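Local structure of O-ureido-L-serine synthase (Streptomyces lavendulae, 3X44) at residues 65-70 / 129-134; 123-128 / 137-142. The protein catalyses the pyridoxal 5'-phosphate-dependent addition of hydroxyurea to O-acetyl-L-serine, giving O-ureido-L-serine on the way to the antibiotic D-cycloserine. The protein carries 1 engineered substitution. One frame throughout, in Å; residues are numbered along the deposited sequence.

Interaction 1: residues 65-70 / 129-134; sequences TIVECT and DELAEK. With PUS ((E)-O-(carbamoylamino)-N-({3-hydroxy-2-methyl-5-[(phosphonooxy)methyl]pyridin-4-yl}methylidene)-L-serine), chain C.
Thr70 OG1 has three hydrogen-bond partners: it donates to the carboxylate oxygen OT of PUS, 2.6 Å away, while the backbone N-H groups of Gly72 and Gly75 bond to it as well. A chi1 of 174° swings OG1 to the side opposite the backbone N, where the hydroxyl faces the carboxylate of the bound ligand; threonine suits the place because its short hydroxyl can donate to the carboxylate while accepting from two amides. Further back, Val67 makes the apolar contact with the helix. Its two methyls fork: CG1 comes to 4.2 Å from Ala132 CB, and CG2 lies equally far, 4.2 Å, from Leu131 CD1. The small alanine lets helix and strand approach, and the longer leucine, the residue before it on the helix, reaches Val67 with its branch end CD1. Glu68 OE1 takes the N-H of Cys69 at 2.9 Å through its anti lone pair, a bent bond of 139°, and also receives the salt bridge of Arg139 NH1, while OE2 bonds Gln142 N. Strand 65-70 runs in a parallel sheet between strands 88-94 and 138-139, with helix 120-135 packed against the Val67 face and helix 73-85 touching Glu68.

Interaction 2: residues 123-128 / 137-142; sequences GGNLIA and WFRARQ. With PUS ((E)-O-(carbamoylamino)-N-({3-hydroxy-2-methyl-5-[(phosphonooxy)methyl]pyridin-4-yl}methylidene)-L-serine), chain C.
Arg139 meets Ala128 along most of its outer half, and the bends of its chain bring it there. From CB, which lies over a face of the Arg141 guanidinium near its rim, the chain bends sharply at chi2 (-89°) and again at chi3 (-59°), curling back along helix 120-135 instead of running out straight. CD then packs 3.4 Å from Ala128 O. Next comes NE, salt-bridged to Asp129 OD2, a carboxylate that also receives Arg141 NH1. At CZ the flat group lies against the helix: Ala128 CB sits centrally over one face, 3.7 Å from CZ, and Arg141 CG lies beyond the other face, toward the rim. The methyl of Ala128 is small enough for the guanidinium to lie flat against it. This helix and strand 138-139 form the second half of a beta-alpha-beta crossover that starts at strand 111-115, in the small parallel-sheet domain usual for type II pyridoxal phosphate enzymes. NH1 is held by Glu68 OE1 and by the carbonyl Val67 O, so the buried cation probably has its charge offset by two carboxylates. NH2 of Arg139 reaches Asn125 through a water at the guanidinium edge, in its plane. That water accepts from Arg139 NH2 at 2.9 Å. It donates in turn to Asn125 OD1, 2.7 Å from the water oxygen. Three residues on, Gln142 extends beyond CG and carries its amide to the ligand, where NE2 donates to PUS OT at 2.8 Å in a nearly straight bond of 174°; NE2 also bonds Cys69 O, which fixes the turn of the amide. A neutral amide suits this spot, since it can serve a carboxylate with one N-H and a backbone carbonyl with the other, while OE1 rests 3.5 Å from PUS CB.

Strand 65-70 is the first of the four segments along the chain, which then passes through helix 73-85 and strands 88-94 and 111-115 before helix 120-135 returns to it; interaction 1 closes this long loop at 129-134. Interaction 2 opens on the preceding six residues of the same helix, at 123-128, and closes after a short gap at 137-142. The segments alternate along the sequence, so the two contacts cross. They meet in space as well: Glu68 OE2 lies 2.7 Å from Gln142 N, a probable hydrogen bond between strand 65-70 and the loop after strand 138-139. Together they tie helix 120-135 to two adjacent strands; Thr70 and Gln142, from segments 65-70 and 137-142, both bond PUS OT.

Interaction 1: residues 65-70 / 129-134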
loop_
_atom_site.group_PDB
_atom_site.type_symbol
_atom_site.label_atom_id
_atom_site.label_comp_id
_atom_site.label_asym_id
_atom_site.label_seq_id
_atom_site.Cartn_x
_atom_site.Cartn_y
_atom_site.Cartn_z
ATOM N N THR A 65 2.567 33.228 -10.206
ATOM C CA THR A 65 3.652 33.236 -9.231
ATOM C C THR A 65 3.143 33.140 -7.790
ATOM O O THR A 65 2.242 33.871 -7.388
ATOM C CB THR A 65 4.506 34.519 -9.371
ATOM O OG1 THR A 65 5.201 34.502 -10.627
ATOM C CG2 THR A 65 5.516 34.611 -8.235
ATOM N N ILE A 66 3.738 32.238 -7.020
ATOM C CA ILE A 66 3.359 32.037 -5.627
ATOM C C ILE A 66 4.472 32.558 -4.726
ATOM O O ILE A 66 5.652 32.288 -4.964
ATOM C CB ILE A 66 3.126 30.530 -5.321
ATOM C CG1 ILE A 66 1.936 30.009 -6.128
ATOM C CG2 ILE A 66 2.876 30.325 -3.833
ATOM C CD1 ILE A 66 2.125 28.613 -6.669
ATOM N N VAL A 67 4.093 33.315 -3.700
ATOM C CA VAL A 67 5.069 33.866 -2.766
ATOM C C VAL A 67 4.682 33.510 -1.339
ATOM O O VAL A 67 3.502 33.551 -0.977
ATOM C CB VAL A 67 5.181 35.408 -2.887
ATOM C CG1 VAL A 67 3.903 36.074 -2.392
ATOM C CG2 VAL A 67 6.378 35.902 -2.084
ATOM N N GLU A 68 5.682 33.166 -0.533
ATOM C CA GLU A 68 5.437 32.787 0.853
ATOM C C GLU A 68 6.653 33.000 1.752
ATOM O O GLU A 68 7.796 32.837 1.320
ATOM C CB GLU A 68 5.021 31.318 0.908
ATOM C CG GLU A 68 4.828 30.790 2.316
ATOM C CD GLU A 68 3.625 31.406 2.989
ATOM O OE1 GLU A 68 3.679 32.610 3.319
ATOM O OE2 GLU A 68 2.624 30.686 3.181
ATOM N N CYS A 69 6.400 33.395 2.996
ATOM C CA CYS A 69 7.478 33.575 3.969
ATOM C C CYS A 69 7.577 32.206 4.623
ATOM O O CYS A 69 6.578 31.674 5.106
ATOM C CB CYS A 69 7.119 34.619 5.029
ATOM S SG CYS A 69 8.234 34.567 6.447
ATOM N N THR A 70 8.771 31.633 4.642
ATOM C CA THR A 70 8.929 30.294 5.186
ATOM C C THR A 70 10.195 30.128 6.020
ATOM O O THR A 70 11.130 30.916 5.889
ATOM C CB THR A 70 8.973 29.280 4.016
ATOM O OG1 THR A 70 9.261 27.973 4.509
ATOM C CG2 THR A 70 10.065 29.679 3.026
ATOM N N ASP A 129 3.859 39.995 1.875
ATOM C CA ASP A 129 2.631 40.722 1.567
ATOM C C ASP A 129 2.904 41.900 0.638
ATOM O O ASP A 129 2.165 42.134 -0.319
ATOM C CB ASP A 129 1.975 41.221 2.863
ATOM C CG ASP A 129 1.307 40.100 3.653
ATOM O OD1 ASP A 129 1.041 40.296 4.856
ATOM O OD2 ASP A 129 1.047 39.025 3.075
ATOM N N GLU A 130 3.969 42.637 0.929
ATOM C CA GLU A 130 4.346 43.789 0.126
ATOM C C GLU A 130 4.673 43.386 -1.310
ATOM O O GLU A 130 4.287 44.075 -2.257
ATOM C CB GLU A 130 5.548 44.499 0.759
ATOM C CG GLU A 130 5.185 45.365 1.968
ATOM C CD GLU A 130 6.401 45.981 2.657
ATOM O OE1 GLU A 130 7.546 45.747 2.203
ATOM O OE2 GLU A 130 6.205 46.702 3.659
ATOM N N LEU A 131 5.382 42.270 -1.472
ATOM C CA LEU A 131 5.747 41.794 -2.804
ATOM C C LEU A 131 4.515 41.411 -3.602
ATOM O O LEU A 131 4.416 41.694 -4.794
ATOM C CB LEU A 131 6.657 40.570 -2.708
ATOM C CG LEU A 131 8.025 40.794 -2.080
ATOM C CD1 LEU A 131 8.697 39.449 -1.838
ATOM C CD2 LEU A 131 8.862 41.680 -2.996
ATOM N N ALA A 132 3.580 40.749 -2.935
ATOM C CA ALA A 132 2.359 40.318 -3.587
ATOM C C ALA A 132 1.567 41.512 -4.100
ATOM O O ALA A 132 1.108 41.516 -5.240
ATOM C CB ALA A 132 1.511 39.501 -2.617
ATOM N N GLU A 133 1.417 42.529 -3.258
ATOM C CA GLU A 133 0.659 43.719 -3.626
ATOM C C GLU A 133 1.291 44.476 -4.777
ATOM O O GLU A 133 0.597 45.082 -5.592
ATOM C CB GLU A 133 0.532 44.651 -2.427
ATOM C CG GLU A 133 0.010 43.986 -1.176
ATOM C CD GLU A 133 -0.156 44.974 -0.044
ATOM O OE1 GLU A 133 -0.047 44.563 1.133
ATOM O OE2 GLU A 133 -0.393 46.167 -0.340
ATOM N N LYS A 134 2.613 44.439 -4.836
ATOM C CA LYS A 134 3.344 45.135 -5.877
ATOM C C LYS A 134 3.326 44.400 -7.211
ATOM O O LYS A 134 3.248 45.029 -8.267
ATOM C CB LYS A 134 4.793 45.354 -5.435
ATOM C CG LYS A 134 5.534 46.414 -6.230
ATOM C CD LYS A 134 7.000 46.472 -5.842
ATOM C CE LYS A 134 7.741 47.542 -6.629
ATOM N NZ LYS A 134 9.133 47.724 -6.126
HETATM N N PUS C . 7.606 24.750 8.687
HETATM C CA PUS C . 6.889 25.900 8.004
HETATM C CB PUS C . 6.532 27.043 9.019
HETATM O OG PUS C . 7.780 27.567 9.662
HETATM N ND PUS C . 7.653 28.971 9.980
HETATM C CE PUS C . 7.829 29.386 11.254
HETATM N NZ2 PUS C . 7.729 28.512 12.271
HETATM O OZ1 PUS C . 8.072 30.529 11.479
HETATM C C PUS C . 7.802 26.463 6.893
HETATM O O PUS C . 8.674 25.773 6.443
HETATM O OT PUS C . 7.640 27.586 6.479
HETATM C C2 PUS C . 9.764 21.501 10.825
HETATM C C3 PUS C . 9.054 22.491 9.995
HETATM C C4 PUS C . 7.730 22.956 10.424
HETATM C C5 PUS C . 7.148 22.397 11.650
HETATM C C6 PUS C . 7.929 21.405 12.405
HETATM C C2A PUS C . 11.139 21.033 10.439
HETATM C C4A PUS C . 7.040 24.104 9.721
HETATM C C5A PUS C . 5.776 22.828 12.146
HETATM N N1 PUS C . 9.177 21.012 11.973
HETATM O O3 PUS C . 9.591 22.910 8.833
HETATM O O1P PUS C . 3.634 24.259 10.513
HETATM O O2P PUS C . 2.387 22.267 10.761
HETATM O O3P PUS C . 3.117 23.449 12.690
HETATM O O4P PUS C . 4.718 22.259 11.306
HETATM P P PUS C . 3.463 23.066 11.320
#

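Interaction 2: residues 123-128 / 137-142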
loop_
_atom_site.group_PDB
_atom_site.type_symbol
_atom_site.label_atom_id
_atom_site.label_comp_id
_atom_site.label_asym_id
_atom_site.label_seq_id
_atom_site.Cartn_x
_atom_site.Cartn_y
_atom_site.Cartn_z
ATOM N N GLY A 123 8.181 39.590 10.464
ATOM C CA GLY A 123 8.832 40.468 9.510
ATOM C C GLY A 123 8.776 39.908 8.099
ATOM O O GLY A 123 8.581 40.644 7.132
ATOM N N GLY A 124 8.946 38.596 7.978
ATOM C CA GLY A 124 8.908 37.962 6.672
ATOM C C GLY A 124 7.560 38.043 5.979
ATOM O O GLY A 124 7.487 38.217 4.762
ATOM N N ASN A 125 6.484 37.919 6.746
ATOM C CA ASN A 125 5.142 37.970 6.179
ATOM C C ASN A 125 4.848 39.339 5.587
ATOM O O ASN A 125 4.164 39.460 4.570
ATOM C CB ASN A 125 4.103 37.646 7.252
ATOM C CG ASN A 125 4.047 36.172 7.573
ATOM O OD1 ASN A 125 4.563 35.339 6.816
ATOM N ND2 ASN A 125 3.420 35.835 8.696
ATOM N N LEU A 126 5.361 40.372 6.236
ATOM C CA LEU A 126 5.145 41.723 5.759
ATOM C C LEU A 126 5.818 41.879 4.408
ATOM O O LEU A 126 5.245 42.458 3.487
ATOM C CB LEU A 126 5.702 42.727 6.761
ATOM C CG LEU A 126 4.663 43.062 7.835
ATOM C CD1 LEU A 126 5.326 43.725 9.033
ATOM C CD2 LEU A 126 3.597 43.975 7.232
ATOM N N ILE A 127 7.028 41.345 4.283
ATOM C CA ILE A 127 7.756 41.433 3.022
ATOM C C ILE A 127 6.987 40.667 1.958
ATOM O O ILE A 127 6.771 41.160 0.852
ATOM C CB ILE A 127 9.180 40.839 3.142
ATOM C CG1 ILE A 127 10.045 41.744 4.019
ATOM C CG2 ILE A 127 9.813 40.705 1.759
ATOM C CD1 ILE A 127 11.379 41.130 4.401
ATOM N N ALA A 128 6.571 39.456 2.301
ATOM C CA ALA A 128 5.810 38.623 1.381
ATOM C C ALA A 128 4.543 39.360 0.929
ATOM O O ALA A 128 4.201 39.360 -0.253
ATOM C CB ALA A 128 5.441 37.318 2.057
ATOM N N TRP A 137 1.343 38.609 -7.106
ATOM C CA TRP A 137 1.592 37.193 -6.844
ATOM C C TRP A 137 0.602 36.616 -5.844
ATOM O O TRP A 137 0.034 37.345 -5.031
ATOM C CB TRP A 137 3.009 37.011 -6.315
ATOM C CG TRP A 137 4.048 37.564 -7.219
ATOM C CD1 TRP A 137 3.931 37.806 -8.562
ATOM C CD2 TRP A 137 5.390 37.910 -6.863
ATOM N NE1 TRP A 137 5.122 38.279 -9.062
ATOM C CE2 TRP A 137 6.035 38.351 -8.041
ATOM C CE3 TRP A 137 6.112 37.887 -5.662
ATOM C CZ2 TRP A 137 7.368 38.767 -8.053
ATOM C CZ3 TRP A 137 7.439 38.301 -5.675
ATOM C CH2 TRP A 137 8.053 38.735 -6.865
ATOM N N PHE A 138 0.395 35.304 -5.911
ATOM C CA PHE A 138 -0.524 34.624 -5.000
ATOM C C PHE A 138 0.193 34.375 -3.680
ATOM O O PHE A 138 1.360 33.984 -3.670
ATOM C CB PHE A 138 -0.979 33.294 -5.614
ATOM C CG PHE A 138 -1.740 32.406 -4.664
ATOM C CD1 PHE A 138 -3.074 32.669 -4.356
ATOM C CD2 PHE A 138 -1.123 31.303 -4.078
ATOM C CE1 PHE A 138 -3.781 31.845 -3.478
ATOM C CE2 PHE A 138 -1.820 30.477 -3.203
ATOM C CZ PHE A 138 -3.151 30.748 -2.901
ATOM N N ARG A 139 -0.498 34.620 -2.571
ATOM C CA ARG A 139 0.074 34.407 -1.248
ATOM C C ARG A 139 -0.484 33.110 -0.670
ATOM O O ARG A 139 -1.697 32.937 -0.588
ATOM C CB ARG A 139 -0.285 35.564 -0.306
ATOM C CG ARG A 139 0.413 36.879 -0.607
ATOM C CD ARG A 139 1.746 36.985 0.117
ATOM N NE ARG A 139 1.599 36.874 1.567
ATOM C CZ ARG A 139 2.016 35.834 2.281
ATOM N NH1 ARG A 139 2.607 34.808 1.679
ATOM N NH2 ARG A 139 1.840 35.818 3.595
ATOM N N ALA A 140 0.396 32.199 -0.276
ATOM C CA ALA A 140 -0.057 30.944 0.303
ATOM C C ALA A 140 -0.653 31.189 1.693
ATOM O O ALA A 140 -1.550 30.468 2.121
ATOM C CB ALA A 140 1.106 29.951 0.390
ATOM N N ARG A 141 -0.164 32.220 2.378
ATOM C CA ARG A 141 -0.625 32.567 3.731
ATOM C C ARG A 141 -0.716 31.327 4.603
ATOM O O ARG A 141 -1.759 31.055 5.191
ATOM C CB ARG A 141 -1.999 33.248 3.684
ATOM C CG ARG A 141 -2.114 34.331 2.643
ATOM C CD ARG A 141 -3.213 35.326 2.998
ATOM N NE ARG A 141 -3.060 36.563 2.235
ATOM C CZ ARG A 141 -2.303 37.592 2.611
ATOM N NH1 ARG A 141 -1.624 37.546 3.750
ATOM N NH2 ARG A 141 -2.217 38.668 1.841
ATOM N N GLN A 142 0.383 30.585 4.698
ATOM C CA GLN A 142 0.397 29.351 5.473
ATOM C C GLN A 142 -0.045 29.459 6.932
ATOM O O GLN A 142 -0.508 28.479 7.509
ATOM C CB GLN A 142 1.785 28.690 5.389
ATOM C CG GLN A 142 2.943 29.472 6.013
ATOM C CD GLN A 142 4.145 28.576 6.297
ATOM O OE1 GLN A 142 3.984 27.397 6.618
ATOM N NE2 GLN A 142 5.351 29.128 6.176
HETATM N N PUS C . 7.606 24.750 8.687
HETATM C CA PUS C . 6.889 25.900 8.004
HETATM C CB PUS C . 6.532 27.043 9.019
HETATM O OG PUS C . 7.780 27.567 9.662
HETATM N ND PUS C . 7.653 28.971 9.980
HETATM C CE PUS C . 7.829 29.386 11.254
HETATM N NZ2 PUS C . 7.729 28.512 12.271
HETATM O OZ1 PUS C . 8.072 30.529 11.479
HETATM C C PUS C . 7.802 26.463 6.893
HETATM O O PUS C . 8.674 25.773 6.443
HETATM O OT PUS C . 7.640 27.586 6.479
HETATM C C2 PUS C . 9.764 21.501 10.825
HETATM C C3 PUS C . 9.054 22.491 9.995
HETATM C C4 PUS C . 7.730 22.956 10.424
HETATM C C5 PUS C . 7.148 22.397 11.650
HETATM C C6 PUS C . 7.929 21.405 12.405
HETATM C C2A PUS C . 11.139 21.033 10.439
HETATM C C4A PUS C . 7.040 24.104 9.721
HETATM C C5A PUS C . 5.776 22.828 12.146
HETATM N N1 PUS C . 9.177 21.012 11.973
HETATM O O3 PUS C . 9.591 22.910 8.833
HETATM O O1P PUS C . 3.634 24.259 10.513
HETATM O O2P PUS C . 2.387 22.267 10.761
HETATM O O3P PUS C . 3.117 23.449 12.690
HETATM O O4P PUS C . 4.718 22.259 11.306
HETATM P P PUS C . 3.463 23.066 11.320
HETATM O O HOH W 1 2.861 33.825 5.401
#